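Peptidoglycan glycosyltransferase (Atopobium parvulum, PDB 4OVD) belongs to the penicillin-binding protein family, pairing a penicillin-binding protein dimerisation domain with a transpeptidase domain. Local coordinates at residues L286-I300 and G411-Y425. Sequence-based numbering, arbitrary orientation.
Sequences LVSSIYEPGSVFKVI and GQGLAIPFIQVIRAY
Tyr425 reaches from helix 418-429 to the 3-10 turn at 295-297 of the other segment. From CB outward, CG lies beside the backbone N (chi1 -85°), which brings the ring up to Val296 and Val299. CE1 comes 3.4 Å from Val296 O, with Val299 CB further off, and Val299 CG1 rests over one ring face as a CH-pi contact, 4.2 Å from the centroid. CE2 and CZ near Val299 CG2, and at the tip Tyr425 OH donates to Val296 O at 2.6 Å, in the carbonyl plane and on a lone pair. Val296 lies within Ser295-Val296-Phe297-Lys298, the SxxK motif of penicillin-binding transpeptidases.

One helical turn earlier, Val421 CG1 packs on Val296 CG1, which also touches the edge of the Phe418 ring. Phe418 meets Tyr291 too: their planes are 27° apart but slid so far that the rings barely overlap. Tyr291 and Ile416 form a single antiparallel bridge, a hydrogen-bonded pair. Ile416 N donates to Tyr291 O at 2.8 Å; the return bond, Tyr291 N to Ile416 O at 3.0 Å, comes from well above the carbonyl plane.

Further along, the extended chain of Glu292 lays CG 3.3 Å from Gly411 O, while Glu292 OE2 accepts from Gly413 N at 2.9 Å; OE1 turns to Tyr504 OH. Gly294 N donates to Gly411 O, at the glycine that closes helix 404-408 in a Schellman motif. At the far end, water 1 bridges Ser289 O and Phe418 N.

Most of this is buried within the transpeptidase domain. Strand 487-495 borders Glu292, Val299 and Tyr425, and Ile422 reaches strands 248-253 and 525-532 of the same five-stranded antiparallel sheet.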
loop_
_atom_site.group_PDB
_atom_site.type_symbol
_atom_site.label_atom_id
_atom_site.label_comp_id
_atom_site.label_asym_id
_atom_site.label_seq_id
_atom_site.Cartn_x
_atom_site.Cartn_y
_atom_site.Cartn_z
ATOM N N LEU A 286 -2.160 -3.077 5.752
ATOM C CA LEU A 286 -2.081 -1.984 4.757
ATOM C C LEU A 286 -3.305 -1.152 4.559
ATOM O O LEU A 286 -3.248 -0.051 4.029
ATOM C CB LEU A 286 -1.841 -2.579 3.369
ATOM C CG LEU A 286 -0.477 -3.186 3.244
ATOM C CD1 LEU A 286 -0.397 -4.034 2.022
ATOM C CD2 LEU A 286 0.521 -2.057 3.170
ATOM N N VAL A 287 -4.420 -1.789 4.746
ATOM C CA VAL A 287 -5.765 -1.216 4.593
ATOM C C VAL A 287 -6.401 -0.701 5.833
ATOM O O VAL A 287 -7.051 0.386 5.886
ATOM C CB VAL A 287 -6.666 -2.374 4.034
ATOM C CG1 VAL A 287 -8.079 -1.956 3.902
ATOM C CG2 VAL A 287 -6.142 -2.798 2.659
ATOM N N SER A 288 -6.320 -1.511 6.864
ATOM C CA SER A 288 -6.992 -1.162 8.075
ATOM C C SER A 288 -6.154 -0.635 9.201
ATOM O O SER A 288 -6.715 -0.269 10.173
ATOM C CB SER A 288 -7.804 -2.387 8.529
ATOM O OG SER A 288 -6.894 -3.443 8.674
ATOM N N SER A 289 -4.833 -0.645 9.162
ATOM C CA SER A 289 -4.106 -0.005 10.280
ATOM C C SER A 289 -3.522 1.314 9.771
ATOM O O SER A 289 -3.251 1.479 8.563
ATOM C CB SER A 289 -2.971 -0.924 10.777
ATOM O OG SER A 289 -3.520 -2.150 11.138
ATOM N N ILE A 290 -3.329 2.259 10.675
ATOM C CA ILE A 290 -2.808 3.580 10.324
ATOM C C ILE A 290 -1.522 3.802 11.080
ATOM O O ILE A 290 -1.305 3.244 12.172
ATOM C CB ILE A 290 -3.763 4.721 10.606
ATOM C CG1 ILE A 290 -4.032 4.892 12.091
ATOM C CG2 ILE A 290 -5.104 4.509 9.847
ATOM C CD1 ILE A 290 -4.986 6.092 12.329
ATOM N N TYR A 291 -0.658 4.563 10.421
ATOM C CA TYR A 291 0.671 4.838 10.895
ATOM C C TYR A 291 1.014 6.250 10.507
ATOM O O TYR A 291 0.386 6.801 9.592
ATOM C CB TYR A 291 1.669 3.936 10.121
ATOM C CG TYR A 291 1.426 2.479 10.363
ATOM C CD1 TYR A 291 1.940 1.837 11.496
ATOM C CD2 TYR A 291 0.682 1.740 9.483
ATOM C CE1 TYR A 291 1.666 0.514 11.752
ATOM C CE2 TYR A 291 0.404 0.391 9.725
ATOM C CZ TYR A 291 0.919 -0.217 10.844
ATOM O OH TYR A 291 0.603 -1.540 11.073
ATOM N N GLU A 292 2.014 6.822 11.171
ATOM C CA GLU A 292 2.573 8.128 10.751
ATOM C C GLU A 292 3.518 7.667 9.643
ATOM O O GLU A 292 4.406 6.876 9.895
ATOM C CB GLU A 292 3.295 8.801 11.894
ATOM C CG GLU A 292 3.703 10.163 11.545
ATOM C CD GLU A 292 4.309 10.886 12.704
ATOM O OE1 GLU A 292 5.468 10.589 13.056
ATOM O OE2 GLU A 292 3.659 11.829 13.149
ATOM N N PRO A 293 3.257 8.100 8.392
ATOM C CA PRO A 293 3.974 7.586 7.252
ATOM C C PRO A 293 5.419 7.937 7.234
ATOM O O PRO A 293 6.213 7.114 6.795
ATOM C CB PRO A 293 3.210 8.172 6.053
ATOM C CG PRO A 293 2.552 9.380 6.572
ATOM C CD PRO A 293 2.198 9.048 7.987
ATOM N N GLY A 294 5.804 9.106 7.729
ATOM C CA GLY A 294 7.219 9.362 7.681
ATOM C C GLY A 294 7.740 9.664 6.272
ATOM O O GLY A 294 6.983 10.025 5.352
ATOM N N SER A 295 9.017 9.396 6.084
ATOM C CA SER A 295 9.735 9.829 4.895
ATOM C C SER A 295 9.287 9.321 3.552
ATOM O O SER A 295 9.521 9.970 2.540
ATOM C CB SER A 295 11.256 9.764 5.178
ATOM O OG SER A 295 11.565 8.542 5.730
ATOM N N VAL A 296 8.556 8.207 3.522
ATOM C CA VAL A 296 8.037 7.732 2.251
ATOM C C VAL A 296 7.017 8.802 1.695
ATOM O O VAL A 296 6.713 8.894 0.470
ATOM C CB VAL A 296 7.515 6.296 2.561
ATOM C CG1 VAL A 296 6.107 6.294 3.105
ATOM C CG2 VAL A 296 7.667 5.365 1.427
ATOM N N PHE A 297 6.539 9.685 2.552
ATOM C CA PHE A 297 5.595 10.690 2.130
ATOM C C PHE A 297 6.293 11.825 1.298
ATOM O O PHE A 297 5.610 12.617 0.634
ATOM C CB PHE A 297 5.006 11.330 3.359
ATOM C CG PHE A 297 3.666 11.983 3.139
ATOM C CD1 PHE A 297 2.547 11.189 2.980
ATOM C CD2 PHE A 297 3.539 13.380 3.033
ATOM C CE1 PHE A 297 1.309 11.770 2.771
ATOM C CE2 PHE A 297 2.333 13.937 2.771
ATOM C CZ PHE A 297 1.196 13.140 2.699
ATOM N N LYS A 298 7.632 11.921 1.348
ATOM C CA LYS A 298 8.311 13.041 0.707
ATOM C C LYS A 298 8.116 13.088 -0.809
ATOM O O LYS A 298 8.322 14.101 -1.407
ATOM C CB LYS A 298 9.770 13.038 1.043
ATOM C CG LYS A 298 9.995 13.190 2.519
ATOM C CD LYS A 298 11.459 13.177 2.845
ATOM C CE LYS A 298 11.648 13.111 4.349
ATOM N NZ LYS A 298 13.051 13.098 4.715
ATOM N N VAL A 299 7.728 11.988 -1.413
ATOM C CA VAL A 299 7.439 11.935 -2.850
ATOM C C VAL A 299 6.169 12.751 -3.157
ATOM O O VAL A 299 6.043 13.372 -4.218
ATOM C CB VAL A 299 7.287 10.467 -3.220
ATOM C CG1 VAL A 299 6.618 10.333 -4.572
ATOM C CG2 VAL A 299 8.678 9.816 -3.200
ATOM N N ILE A 300 5.238 12.759 -2.201
ATOM C CA ILE A 300 4.007 13.550 -2.313
ATOM C C ILE A 300 4.341 15.030 -2.190
ATOM O O ILE A 300 3.954 15.845 -2.987
ATOM C CB ILE A 300 2.987 13.058 -1.247
ATOM C CG1 ILE A 300 2.575 11.655 -1.693
ATOM C CG2 ILE A 300 1.755 13.885 -1.226
ATOM C CD1 ILE A 300 2.019 10.775 -0.646
ATOM N N GLY A 411 6.126 13.838 6.352
ATOM C CA GLY A 411 5.307 12.734 6.785
ATOM C C GLY A 411 4.982 12.576 8.274
ATOM O O GLY A 411 4.672 11.443 8.701
ATOM N N GLN A 412 5.036 13.671 9.038
ATOM C CA GLN A 412 4.669 13.666 10.457
ATOM C C GLN A 412 3.440 14.490 10.644
ATOM O O GLN A 412 3.136 15.362 9.842
ATOM C CB GLN A 412 5.813 14.115 11.342
ATOM C CG GLN A 412 6.977 13.099 11.173
ATOM C CD GLN A 412 8.091 13.230 12.221
ATOM O OE1 GLN A 412 7.957 13.961 13.197
ATOM N NE2 GLN A 412 9.210 12.565 11.976
ATOM N N GLY A 413 2.719 14.209 11.721
ATOM C CA GLY A 413 1.479 14.929 12.030
ATOM C C GLY A 413 0.203 14.459 11.333
ATOM O O GLY A 413 -0.777 15.185 11.296
ATOM N N LEU A 414 0.246 13.276 10.718
ATOM C CA LEU A 414 -0.918 12.629 10.148
ATOM C C LEU A 414 -0.708 11.142 10.301
ATOM O O LEU A 414 0.396 10.693 10.423
ATOM C CB LEU A 414 -1.115 12.893 8.663
ATOM C CG LEU A 414 -0.047 12.938 7.563
ATOM C CD1 LEU A 414 1.350 12.526 7.845
ATOM C CD2 LEU A 414 -0.539 12.516 6.181
ATOM N N ALA A 415 -1.782 10.389 10.196
ATOM C CA ALA A 415 -1.697 8.955 10.319
ATOM C C ALA A 415 -2.658 8.406 9.306
ATOM O O ALA A 415 -3.912 8.706 9.327
ATOM C CB ALA A 415 -2.096 8.557 11.715
ATOM N N ILE A 416 -2.117 7.531 8.463
ATOM C CA ILE A 416 -2.862 6.942 7.384
ATOM C C ILE A 416 -2.428 5.522 7.136
ATOM O O ILE A 416 -1.345 5.132 7.525
ATOM C CB ILE A 416 -2.632 7.755 6.089
ATOM C CG1 ILE A 416 -1.153 7.760 5.731
ATOM C CG2 ILE A 416 -3.256 9.132 6.244
ATOM C CD1 ILE A 416 -0.712 8.661 4.566
ATOM N N PRO A 417 -3.272 4.747 6.475
ATOM C CA PRO A 417 -2.876 3.415 6.123
ATOM C C PRO A 417 -1.934 3.550 4.967
ATOM O O PRO A 417 -2.120 4.463 4.137
ATOM C CB PRO A 417 -4.195 2.767 5.646
ATOM C CG PRO A 417 -5.035 3.894 5.217
ATOM C CD PRO A 417 -4.663 5.045 6.080
ATOM N N PHE A 418 -0.995 2.621 4.844
ATOM C CA PHE A 418 -0.021 2.677 3.782
ATOM C C PHE A 418 -0.636 2.520 2.382
ATOM O O PHE A 418 -0.072 2.999 1.408
ATOM C CB PHE A 418 1.145 1.749 4.001
ATOM C CG PHE A 418 2.174 2.297 4.975
ATOM C CD1 PHE A 418 3.010 3.330 4.617
ATOM C CD2 PHE A 418 2.291 1.760 6.232
ATOM C CE1 PHE A 418 3.929 3.864 5.514
ATOM C CE2 PHE A 418 3.152 2.326 7.150
ATOM C CZ PHE A 418 3.982 3.351 6.802
ATOM N N ILE A 419 -1.825 1.920 2.300
ATOM C CA ILE A 419 -2.497 1.779 1.020
ATOM C C ILE A 419 -2.759 3.167 0.371
ATOM O O ILE A 419 -2.758 3.310 -0.877
ATOM C CB ILE A 419 -3.787 0.933 1.126
ATOM C CG1 ILE A 419 -4.253 0.472 -0.281
ATOM C CG2 ILE A 419 -4.856 1.701 1.860
ATOM C CD1 ILE A 419 -3.284 -0.487 -1.012
ATOM N N GLN A 420 -2.840 4.204 1.191
ATOM C CA GLN A 420 -3.004 5.544 0.666
ATOM C C GLN A 420 -1.703 6.053 0.044
ATOM O O GLN A 420 -1.695 6.784 -0.965
ATOM C CB GLN A 420 -3.438 6.492 1.779
ATOM C CG GLN A 420 -4.910 6.362 2.113
ATOM C CD GLN A 420 -5.383 7.388 3.104
ATOM O OE1 GLN A 420 -4.743 8.466 3.313
ATOM N NE2 GLN A 420 -6.530 7.100 3.708
ATOM N N VAL A 421 -0.596 5.649 0.643
ATOM C CA VAL A 421 0.711 6.037 0.138
ATOM C C VAL A 421 0.937 5.328 -1.164
ATOM O O VAL A 421 1.383 5.933 -2.150
ATOM C CB VAL A 421 1.832 5.701 1.119
ATOM C CG1 VAL A 421 3.168 6.080 0.522
ATOM C CG2 VAL A 421 1.593 6.440 2.444
ATOM N N ILE A 422 0.645 4.034 -1.174
ATOM C CA ILE A 422 0.796 3.237 -2.356
ATOM C C ILE A 422 -0.026 3.836 -3.465
ATOM O O ILE A 422 0.454 4.040 -4.570
ATOM C CB ILE A 422 0.367 1.789 -2.054
ATOM C CG1 ILE A 422 1.350 1.144 -1.048
ATOM C CG2 ILE A 422 0.284 0.989 -3.309
ATOM C CD1 ILE A 422 0.929 -0.205 -0.585
ATOM N N ARG A 423 -1.252 4.188 -3.160
ATOM C CA ARG A 423 -2.116 4.734 -4.169
ATOM C C ARG A 423 -1.515 6.039 -4.713
ATOM O O ARG A 423 -1.517 6.293 -5.917
ATOM C CB ARG A 423 -3.512 4.946 -3.633
ATOM C CG ARG A 423 -4.446 5.486 -4.681
ATOM C CD ARG A 423 -5.809 5.830 -4.137
ATOM N NE ARG A 423 -6.636 6.306 -5.251
ATOM C CZ ARG A 423 -7.636 7.167 -5.130
ATOM N NH1 ARG A 423 -7.924 7.735 -3.954
ATOM N NH2 ARG A 423 -8.318 7.512 -6.208
ATOM N N ALA A 424 -1.011 6.885 -3.842
ATOM C CA ALA A 424 -0.409 8.127 -4.305
ATOM C C ALA A 424 0.758 7.863 -5.241
ATOM O O ALA A 424 0.834 8.505 -6.302
ATOM C CB ALA A 424 0.052 8.963 -3.126
ATOM N N TYR A 425 1.629 6.883 -4.898
ATOM C CA TYR A 425 2.770 6.575 -5.741
ATOM C C TYR A 425 2.346 6.150 -7.146
ATOM O O TYR A 425 3.081 6.409 -8.122
ATOM C CB TYR A 425 3.620 5.488 -5.090
ATOM C CG TYR A 425 4.626 6.011 -4.079
ATOM C CD1 TYR A 425 4.279 6.848 -3.065
ATOM C CD2 TYR A 425 5.946 5.644 -4.176
ATOM C CE1 TYR A 425 5.229 7.274 -2.085
ATOM C CE2 TYR A 425 6.898 6.080 -3.278
ATOM C CZ TYR A 425 6.553 6.885 -2.222
ATOM O OH TYR A 425 7.569 7.334 -1.387
HETATM O O HOH W 1 -1.136 0.620 6.883
#